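Local coordinates for protein Vlm2 (Streptomyces tsusimaensis, PDB 6ECB) that forms part of the nonribosomal peptide synthetase that makes valinomycin, its thioesterase domain probably joining depsipeptide units and releasing them as the cyclic product, at residues A117-T122 with L228-L233; G48-G53 with D210-L215; R59-F64 with E284-L289. All coordinates share one frame; numbering follows the deposited sequence.

Contact 1 (A117-T122 with L228-L233); sequences AFYLAT and LPQRKL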
loop_
_atom_site.group_PDB
_atom_site.type_symbol
_atom_site.label_atom_id
_atom_site.label_comp_id
_atom_site.label_asym_id
_atom_site.label_seq_id
_atom_site.Cartn_x
_atom_site.Cartn_y
_atom_site.Cartn_z
ATOM N N ALA A 117 4.167 4.193 5.527
ATOM C CA ALA A 117 5.520 3.646 5.441
ATOM C C ALA A 117 6.569 4.668 5.861
ATOM O O ALA A 117 7.535 4.326 6.556
ATOM C CB ALA A 117 5.777 3.172 4.015
ATOM N N PHE A 118 6.405 5.926 5.445
ATOM C CA PHE A 118 7.352 6.959 5.875
ATOM C C PHE A 118 7.381 7.067 7.393
ATOM O O PHE A 118 8.448 7.032 8.030
ATOM C CB PHE A 118 6.980 8.317 5.249
ATOM C CG PHE A 118 7.906 9.437 5.685
ATOM C CD1 PHE A 118 7.692 10.123 6.872
ATOM C CD2 PHE A 118 9.031 9.753 4.928
ATOM C CE1 PHE A 118 8.582 11.122 7.282
ATOM C CE2 PHE A 118 9.915 10.738 5.340
ATOM C CZ PHE A 118 9.701 11.411 6.507
ATOM N N TYR A 119 6.200 7.168 8.007
ATOM C CA TYR A 119 6.143 7.344 9.448
ATOM C C TYR A 119 6.553 6.068 10.189
ATOM O O TYR A 119 7.191 6.149 11.249
ATOM C CB TYR A 119 4.743 7.773 9.854
ATOM C CG TYR A 119 4.526 9.269 9.839
ATOM C CD1 TYR A 119 4.126 9.925 8.692
ATOM C CD2 TYR A 119 4.654 10.006 11.000
ATOM C CE1 TYR A 119 3.916 11.279 8.681
ATOM C CE2 TYR A 119 4.425 11.368 11.001
ATOM C CZ TYR A 119 4.072 11.996 9.829
ATOM O OH TYR A 119 3.835 13.367 9.835
ATOM N N LEU A 120 6.214 4.905 9.627
ATOM C CA LEU A 120 6.663 3.611 10.150
ATOM C C LEU A 120 8.186 3.560 10.206
ATOM O O LEU A 120 8.793 3.210 11.237
ATOM C CB LEU A 120 6.119 2.503 9.221
ATOM C CG LEU A 120 6.108 1.057 9.584
ATOM C CD1 LEU A 120 5.261 0.366 8.516
ATOM C CD2 LEU A 120 7.515 0.575 9.643
ATOM N N ALA A 121 8.821 3.929 9.103
ATOM C CA ALA A 121 10.279 3.967 9.070
ATOM C C ALA A 121 10.838 4.913 10.124
ATOM O O ALA A 121 11.836 4.587 10.785
ATOM C CB ALA A 121 10.754 4.356 7.676
ATOM N N THR A 122 10.227 6.094 10.307
ATOM C CA THR A 122 10.767 7.001 11.311
ATOM C C THR A 122 10.635 6.394 12.696
ATOM O O THR A 122 11.548 6.520 13.526
ATOM C CB THR A 122 10.115 8.398 11.290
ATOM O OG1 THR A 122 8.813 8.352 11.862
ATOM C CG2 THR A 122 10.030 8.956 9.913
ATOM N N LEU A 228 0.972 14.300 6.245
ATOM C CA LEU A 228 2.153 14.933 5.664
ATOM C C LEU A 228 3.392 14.629 6.504
ATOM O O LEU A 228 3.352 14.755 7.736
ATOM C CB LEU A 228 1.935 16.450 5.585
ATOM C CG LEU A 228 3.063 17.223 4.885
ATOM C CD1 LEU A 228 2.985 17.005 3.379
ATOM C CD2 LEU A 228 2.994 18.710 5.227
ATOM N N PRO A 229 4.502 14.214 5.892
ATOM C CA PRO A 229 5.742 14.074 6.653
ATOM C C PRO A 229 6.106 15.379 7.350
ATOM O O PRO A 229 5.821 16.469 6.859
ATOM C CB PRO A 229 6.763 13.690 5.576
ATOM C CG PRO A 229 5.962 12.978 4.544
ATOM C CD PRO A 229 4.632 13.685 4.525
ATOM N N GLN A 230 6.741 15.250 8.505
ATOM C CA GLN A 230 7.093 16.412 9.319
ATOM C C GLN A 230 8.506 16.353 9.882
ATOM O O GLN A 230 8.839 17.165 10.752
ATOM C CB GLN A 230 6.125 16.571 10.494
ATOM C CG GLN A 230 4.734 17.032 10.129
ATOM C CD GLN A 230 4.705 18.421 9.506
ATOM O OE1 GLN A 230 5.721 19.121 9.457
ATOM N NE2 GLN A 230 3.537 18.823 9.024
ATOM N N ARG A 231 9.327 15.402 9.454
ATOM C CA ARG A 231 10.740 15.357 9.806
ATOM C C ARG A 231 11.474 14.718 8.640
ATOM O O ARG A 231 10.854 14.207 7.703
ATOM C CB ARG A 231 10.978 14.590 11.111
ATOM C CG ARG A 231 10.703 13.103 11.028
ATOM C CD ARG A 231 10.911 12.452 12.383
ATOM N NE ARG A 231 12.069 11.563 12.407
ATOM C CZ ARG A 231 12.391 10.805 13.450
ATOM N NH1 ARG A 231 11.639 10.845 14.543
ATOM N NH2 ARG A 231 13.449 10.002 13.400
ATOM N N LYS A 232 12.797 14.799 8.661
ATOM C CA LYS A 232 13.569 14.170 7.607
ATOM C C LYS A 232 13.899 12.740 8.014
ATOM O O LYS A 232 14.210 12.457 9.176
ATOM C CB LYS A 232 14.850 14.918 7.305
ATOM C CG LYS A 232 14.664 16.349 6.794
ATOM C CD LYS A 232 15.932 16.767 6.114
ATOM C CE LYS A 232 15.928 18.200 5.651
ATOM N NZ LYS A 232 17.017 18.383 4.663
ATOM N N LEU A 233 13.851 11.849 7.044
ATOM C CA LEU A 233 14.107 10.434 7.267
ATOM C C LEU A 233 15.545 10.134 6.899
ATOM O O LEU A 233 16.028 10.539 5.841
ATOM C CB LEU A 233 13.139 9.594 6.425
ATOM C CG LEU A 233 13.248 8.099 6.559
ATOM C CD1 LEU A 233 12.824 7.626 7.938
ATOM C CD2 LEU A 233 12.387 7.442 5.488
#

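Contact 2 (G48-G53 with D210-L215); sequences GGTVLG and DRFLRL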
loop_
_atom_site.group_PDB
_atom_site.type_symbol
_atom_site.label_atom_id
_atom_site.label_comp_id
_atom_site.label_asym_id
_atom_site.label_seq_id
_atom_site.Cartn_x
_atom_site.Cartn_y
_atom_site.Cartn_z
ATOM N N GLY A 48 -8.028 1.181 3.893
ATOM C CA GLY A 48 -8.718 -0.097 3.964
ATOM C C GLY A 48 -7.899 -1.190 4.626
ATOM O O GLY A 48 -8.472 -2.215 5.062
ATOM N N GLY A 49 -6.579 -1.011 4.705
ATOM C CA GLY A 49 -5.756 -1.828 5.566
ATOM C C GLY A 49 -5.335 -3.170 5.020
ATOM O O GLY A 49 -4.749 -3.948 5.771
ATOM N N THR A 50 -5.638 -3.469 3.763
ATOM C CA THR A 50 -5.333 -4.766 3.181
ATOM C C THR A 50 -4.000 -4.731 2.448
ATOM O O THR A 50 -3.586 -3.685 1.943
ATOM C CB THR A 50 -6.438 -5.200 2.215
ATOM O OG1 THR A 50 -6.185 -6.520 1.740
ATOM C CG2 THR A 50 -6.535 -4.275 1.016
ATOM N N VAL A 51 -3.371 -5.915 2.383
ATOM C CA VAL A 51 -2.160 -6.166 1.593
ATOM C C VAL A 51 -2.482 -6.624 0.174
ATOM O O VAL A 51 -1.570 -6.752 -0.662
ATOM C CB VAL A 51 -1.289 -7.258 2.264
ATOM C CG1 VAL A 51 -1.046 -6.969 3.720
ATOM C CG2 VAL A 51 -1.935 -8.628 2.125
ATOM N N LEU A 52 -3.745 -6.870 -0.137
ATOM C CA LEU A 52 -4.034 -7.600 -1.364
ATOM C C LEU A 52 -3.635 -6.837 -2.620
ATOM O O LEU A 52 -3.286 -7.479 -3.622
ATOM C CB LEU A 52 -5.498 -7.983 -1.373
ATOM C CG LEU A 52 -6.565 -7.007 -1.779
ATOM C CD1 LEU A 52 -6.726 -6.980 -3.297
ATOM C CD2 LEU A 52 -7.849 -7.511 -1.103
ATOM N N GLY A 53 -3.593 -5.504 -2.577
ATOM C CA GLY A 53 -3.172 -4.698 -3.711
ATOM C C GLY A 53 -1.710 -4.844 -4.088
ATOM O O GLY A 53 -1.328 -4.400 -5.175
ATOM N N ASP A 210 -16.504 -6.575 3.637
ATOM C CA ASP A 210 -17.230 -5.593 4.434
ATOM C C ASP A 210 -16.287 -4.831 5.352
ATOM O O ASP A 210 -16.347 -3.596 5.446
ATOM C CB ASP A 210 -18.311 -6.312 5.243
ATOM C CG ASP A 210 -19.211 -5.347 5.974
ATOM O OD1 ASP A 210 -19.953 -4.618 5.281
ATOM O OD2 ASP A 210 -19.169 -5.307 7.227
ATOM N N ARG A 211 -15.384 -5.545 6.015
ATOM C CA ARG A 211 -14.487 -4.888 6.955
ATOM C C ARG A 211 -13.513 -3.985 6.224
ATOM O O ARG A 211 -13.206 -2.883 6.683
ATOM C CB ARG A 211 -13.748 -5.931 7.782
ATOM C CG ARG A 211 -14.649 -6.697 8.750
ATOM C CD ARG A 211 -13.898 -7.882 9.351
ATOM N NE ARG A 211 -14.748 -8.663 10.260
ATOM C CZ ARG A 211 -14.714 -8.589 11.588
ATOM N NH1 ARG A 211 -13.863 -7.777 12.196
ATOM N NH2 ARG A 211 -15.535 -9.337 12.314
ATOM N N PHE A 212 -13.045 -4.426 5.058
ATOM C CA PHE A 212 -12.159 -3.603 4.254
ATOM C C PHE A 212 -12.856 -2.316 3.826
ATOM O O PHE A 212 -12.281 -1.224 3.916
ATOM C CB PHE A 212 -11.684 -4.385 3.016
ATOM C CG PHE A 212 -11.149 -3.483 1.948
ATOM C CD1 PHE A 212 -9.856 -3.049 2.004
ATOM C CD2 PHE A 212 -11.974 -3.028 0.927
ATOM C CE1 PHE A 212 -9.368 -2.184 1.066
ATOM C CE2 PHE A 212 -11.496 -2.151 -0.027
ATOM C CZ PHE A 212 -10.199 -1.736 0.036
ATOM N N LEU A 213 -14.090 -2.420 3.333
ATOM C CA LEU A 213 -14.769 -1.233 2.824
ATOM C C LEU A 213 -15.049 -0.235 3.944
ATOM O O LEU A 213 -14.941 0.982 3.744
ATOM C CB LEU A 213 -16.057 -1.629 2.120
ATOM C CG LEU A 213 -15.870 -2.426 0.829
ATOM C CD1 LEU A 213 -17.191 -3.036 0.403
ATOM C CD2 LEU A 213 -15.316 -1.504 -0.244
ATOM N N ARG A 214 -15.373 -0.730 5.140
ATOM C CA ARG A 214 -15.626 0.178 6.256
ATOM C C ARG A 214 -14.334 0.835 6.728
ATOM O O ARG A 214 -14.303 2.046 6.969
ATOM C CB ARG A 214 -16.304 -0.561 7.409
ATOM C CG ARG A 214 -17.715 -1.055 7.102
ATOM C CD ARG A 214 -18.354 -1.778 8.302
ATOM N NE ARG A 214 -19.680 -2.296 7.946
ATOM C CZ ARG A 214 -20.771 -1.539 7.865
ATOM N NH1 ARG A 214 -20.710 -0.233 8.133
ATOM N NH2 ARG A 214 -21.928 -2.088 7.522
ATOM N N LEU A 215 -13.248 0.069 6.845
ATOM C CA LEU A 215 -11.983 0.681 7.244
ATOM C C LEU A 215 -11.487 1.647 6.167
ATOM O O LEU A 215 -10.910 2.691 6.470
ATOM C CB LEU A 215 -10.934 -0.394 7.535
ATOM C CG LEU A 215 -9.555 0.110 7.976
ATOM C CD1 LEU A 215 -9.654 1.031 9.199
ATOM C CD2 LEU A 215 -8.669 -1.087 8.274
#

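Contact 3 (R59-F64 with E284-L289); sequences RHLKGF and EVAQLL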
loop_
_atom_site.group_PDB
_atom_site.type_symbol
_atom_site.label_atom_id
_atom_site.label_comp_id
_atom_site.label_asym_id
_atom_site.label_seq_id
_atom_site.Cartn_x
_atom_site.Cartn_y
_atom_site.Cartn_z
ATOM N N ARG A 59 4.412 -10.932 -6.780
ATOM C CA ARG A 59 4.616 -12.099 -7.617
ATOM C C ARG A 59 5.556 -11.819 -8.780
ATOM O O ARG A 59 6.123 -12.767 -9.330
ATOM C CB ARG A 59 3.281 -12.618 -8.172
ATOM C CG ARG A 59 2.410 -13.305 -7.132
ATOM C CD ARG A 59 1.559 -14.373 -7.822
ATOM N NE ARG A 59 0.793 -13.768 -8.900
ATOM C CZ ARG A 59 0.235 -14.427 -9.907
ATOM N NH1 ARG A 59 -0.442 -13.750 -10.821
ATOM N NH2 ARG A 59 0.337 -15.748 -10.006
ATOM N N HIS A 60 5.692 -10.561 -9.189
ATOM C CA HIS A 60 6.524 -10.229 -10.336
ATOM C C HIS A 60 7.962 -9.878 -9.960
ATOM O O HIS A 60 8.855 -9.965 -10.822
ATOM C CB HIS A 60 5.909 -9.052 -11.100
ATOM C CG HIS A 60 4.754 -9.443 -11.979
ATOM N ND1 HIS A 60 3.475 -9.604 -11.498
ATOM C CD2 HIS A 60 4.689 -9.690 -13.305
ATOM C CE1 HIS A 60 2.668 -9.938 -12.491
ATOM N NE2 HIS A 60 3.379 -9.994 -13.599
ATOM N N LEU A 61 8.208 -9.513 -8.709
ATOM C CA LEU A 61 9.559 -9.169 -8.285
ATOM C C LEU A 61 10.465 -10.381 -8.325
ATOM O O LEU A 61 10.099 -11.475 -7.883
ATOM C CB LEU A 61 9.529 -8.600 -6.864
ATOM C CG LEU A 61 8.848 -7.254 -6.741
ATOM C CD1 LEU A 61 8.582 -6.935 -5.245
ATOM C CD2 LEU A 61 9.649 -6.131 -7.378
ATOM N N LYS A 62 11.659 -10.179 -8.862
ATOM C CA LYS A 62 12.656 -11.228 -8.945
ATOM C C LYS A 62 13.900 -10.944 -8.125
ATOM O O LYS A 62 14.701 -11.863 -7.914
ATOM C CB LYS A 62 13.063 -11.445 -10.408
ATOM C CG LYS A 62 11.897 -11.930 -11.259
ATOM C CD LYS A 62 12.326 -12.399 -12.653
ATOM C CE LYS A 62 11.455 -11.792 -13.752
ATOM N NZ LYS A 62 11.683 -10.313 -13.913
ATOM N N GLY A 63 14.089 -9.716 -7.673
ATOM C CA GLY A 63 15.337 -9.330 -7.044
ATOM C C GLY A 63 15.263 -9.214 -5.538
ATOM O O GLY A 63 16.165 -8.634 -4.917
ATOM N N PHE A 64 14.206 -9.757 -4.933
ATOM C CA PHE A 64 13.978 -9.594 -3.507
ATOM C C PHE A 64 13.810 -10.952 -2.850
ATOM O O PHE A 64 13.433 -11.941 -3.491
ATOM C CB PHE A 64 12.756 -8.703 -3.248
ATOM C CG PHE A 64 12.961 -7.298 -3.691
ATOM C CD1 PHE A 64 12.789 -6.936 -5.018
ATOM C CD2 PHE A 64 13.370 -6.339 -2.795
ATOM C CE1 PHE A 64 13.014 -5.628 -5.436
ATOM C CE2 PHE A 64 13.591 -5.037 -3.197
ATOM C CZ PHE A 64 13.407 -4.670 -4.508
ATOM N N GLU A 284 6.505 -4.164 -15.361
ATOM C CA GLU A 284 7.567 -3.194 -15.595
ATOM C C GLU A 284 7.915 -2.444 -14.316
ATOM O O GLU A 284 9.089 -2.120 -14.081
ATOM C CB GLU A 284 7.157 -2.212 -16.692
ATOM C CG GLU A 284 8.333 -1.419 -17.239
ATOM C CD GLU A 284 8.001 -0.696 -18.536
ATOM O OE1 GLU A 284 7.047 -1.118 -19.232
ATOM O OE2 GLU A 284 8.694 0.294 -18.853
ATOM N N VAL A 285 6.912 -2.156 -13.484
ATOM C CA VAL A 285 7.172 -1.591 -12.165
ATOM C C VAL A 285 8.096 -2.507 -11.379
ATOM O O VAL A 285 9.083 -2.063 -10.783
ATOM C CB VAL A 285 5.855 -1.370 -11.408
ATOM C CG1 VAL A 285 6.121 -0.903 -9.988
ATOM C CG2 VAL A 285 4.972 -0.378 -12.156
ATOM N N ALA A 286 7.795 -3.809 -11.383
ATOM C CA ALA A 286 8.624 -4.785 -10.681
ATOM C C ALA A 286 10.049 -4.802 -11.224
ATOM O O ALA A 286 11.012 -4.859 -10.451
ATOM C CB ALA A 286 7.999 -6.193 -10.798
ATOM N N GLN A 287 10.205 -4.780 -12.555
ATOM C CA GLN A 287 11.533 -4.777 -13.160
ATOM C C GLN A 287 12.340 -3.576 -12.690
ATOM O O GLN A 287 13.547 -3.687 -12.438
ATOM C CB GLN A 287 11.396 -4.784 -14.686
ATOM C CG GLN A 287 12.680 -4.662 -15.458
ATOM C CD GLN A 287 12.467 -4.912 -16.954
ATOM O OE1 GLN A 287 11.860 -5.920 -17.350
ATOM N NE2 GLN A 287 12.950 -3.989 -17.787
ATOM N N LEU A 288 11.686 -2.417 -12.563
ATOM C CA LEU A 288 12.376 -1.205 -12.134
ATOM C C LEU A 288 12.704 -1.233 -10.643
ATOM O O LEU A 288 13.776 -0.754 -10.234
ATOM C CB LEU A 288 11.526 0.015 -12.501
ATOM C CG LEU A 288 11.551 0.301 -14.004
ATOM C CD1 LEU A 288 10.422 1.222 -14.437
ATOM C CD2 LEU A 288 12.879 0.893 -14.396
ATOM N N LEU A 289 11.803 -1.760 -9.806
ATOM C CA LEU A 289 12.156 -1.956 -8.396
ATOM C C LEU A 289 13.328 -2.914 -8.270
ATOM O O LEU A 289 14.246 -2.694 -7.468
ATOM C CB LEU A 289 10.981 -2.514 -7.589
ATOM C CG LEU A 289 10.160 -1.579 -6.734
ATOM C CD1 LEU A 289 9.436 -0.607 -7.639
ATOM C CD2 LEU A 289 9.163 -2.381 -5.888
#

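Contact 1 (A117-T122 with L228-L233)
Phe118 reaches out from the helix into a bend of the chain formed by Pro229, Arg231 and Leu233. Pro229 CB sits over one face of the ring, 3.9 Å from its centroid and 23° off the normal, a CH-pi contact displaced toward the rim. Arg231 O meets the outer edge near the ring plane, 3.3 Å from Phe118 CZ, while Leu233 CB comes in at a slant, 3.6 Å from Phe118 CE2. Leu233 also spreads toward the helix, with CD1 at 3.7 Å from Thr122 CG2 and CD2 and CD1 both near Ala121 CB. Next to Phe118, Tyr119 donates its hydroxyl to Leu228 O across 2.6 Å, with the donor tilted 32° from the carbonyl plane.

Thr122 completes this first shell. Its CB lies over the centre of the Arg231 guanidinium, 3.9 Å from Arg231 NE. At chi1 75° the hydroxyl turns back along the helix, where Thr122 OG1 donates to Tyr119 O at 2.8 Å, and CG2 is left to face Leu233. Arg231 is in turn held by a salt bridge to Asp126, further along helix 112-126, and the Tyr119 ring packs edge-to-face with Phe86. Leu134 of the sheet underlies Phe118 and Leu233. The helix probably follows the nucleophile elbow of this alpha/beta-hydrolase fold, and the loop leads into strand 237-241.

The two loop carbonyls fare differently: Leu228 O receives a short hydroxyl bond, whereas the buried Arg231 O has no hydrogen-bond partner in the model and probably gains only slight compensation from the weakly polar C-H edge of Phe118.

Contact 2 (G48-G53 with D210-L215)
Gly48 and Leu215 bring the loop and the helix to within 4.7 Å between their CA atoms, an approach that depends on the loop backbone. Gly48 adopts phi 106°, a conformation in which a CB would collide with the preceding carbonyl oxygen and with Phe212 CE1, which lies only 3.6 Å from Gly48 CA. Gly49 also has a positive phi, and a CB there would strike Leu215 CD2. Gly48 O lies against both helix side chains, 3.5 Å from Phe212 CD1 and 3.4 Å from Leu215 CD2.

The loop follows strand 40-44, a position that in alpha/beta-hydrolases usually supplies part of the oxyanion hole. Helix 206-220 belongs to the helical insertion between strands 134-137 and 237-241, which in thioesterases of this kind forms the lid, so the contact joins the core to what is probably the lid.

Thr50 uses its two branches differently, the methyl for Phe212 and the hydroxyl for hydrogen bonds. Its methyl CG2 meets the Phe212 ring at a slant, 3.5 Å from CE1, and chi1 of -175° carries the hydroxyl away from the backbone N toward its polar partners. Thr50 OG1 accepts from Leu52 N at 3.1 Å, with a nearly straight N-H...O angle of 163°, closing an ST turn, and it also hydrogen-bonds with Tyr208 OH on the same helix as Phe212. Replacing Thr50 with an alanine would probably leave Leu52 N and Tyr208 OH without their common oxygen partner and open a gap beside Phe212. A further polar tie runs from Gly48 N to Gln219 OE1, one helical turn beyond Leu215.

Contact 3 (R59-F64 with E284-L289)
Ala286, Leu289 and Leu61 give up the most surface, and the branch methyl CD2 of Leu61 is the point where they meet. Leu61 CD2 lies alongside the helix, 3.6 Å from Ala286 O and close to Ala286 CB as well. Leu61 CD2 also reaches Leu289 CB at 3.9 Å. Ala286 and Leu289 are three residues apart and so present neighbouring positions on one flank of the helix. With chi1 at -68° Leu61 CG stands anti to its own carbonyl carbon, and with chi2 at 167° CD1 continues the extended chain while CD2 branches off to the side, against this flank. The small alanine permits a close approach: the CA atoms of Leu61 and Ala286 are 5.1 Å apart, and Ala286 CB also touches His60 CB at 3.6 Å.

In the alpha/beta-hydrolase fold, helix 55-60 and the C-terminal helix 281-293 pack on the same side of the central sheet, and this contact joins them where the first helix ends. Leu61 is the residue at which the chain leaves helical geometry, and the loop beyond it heads back toward the sheet, where Ile41 of strand 40-44 touches both Leu61 and Phe64.

Leu289 is met a second time by Phe64, which turns its ring edge to the helix backbone, Phe64 CZ lying 3.7 Å from Leu289 O near the ring plane; the side chains are looser, with Phe64 CE1 and Leu289 CB 4.3 Å apart. Beside this apolar patch, Asp290 accepts a hydrogen bond from Lys62 N through OD2, and His60 ND1 is bonded to Glu56 O within its own helix.

Overall arrangement
From the N terminus, the loop at 48-53 opens contact 2, and the end of helix 55-60 soon opens contact 3. Helix 112-126 then supplies the first half of contact 1. Contact 2 is the first to close, at helix 206-220 of the probable lid; contact 1 closes next, tying helix 112-126 to the loop leading into strand 237-241, so these two cross. Contact 3 closes last, at the C-terminal helix, crossing contact 2 and enclosing contact 1. Their centres are 23 to 24 Å apart and none touch. Contacts 2 and 3 lie on opposite sides of the chain's centre, one joining the core to the probable lid, the other uniting the earliest and last helices of the fold.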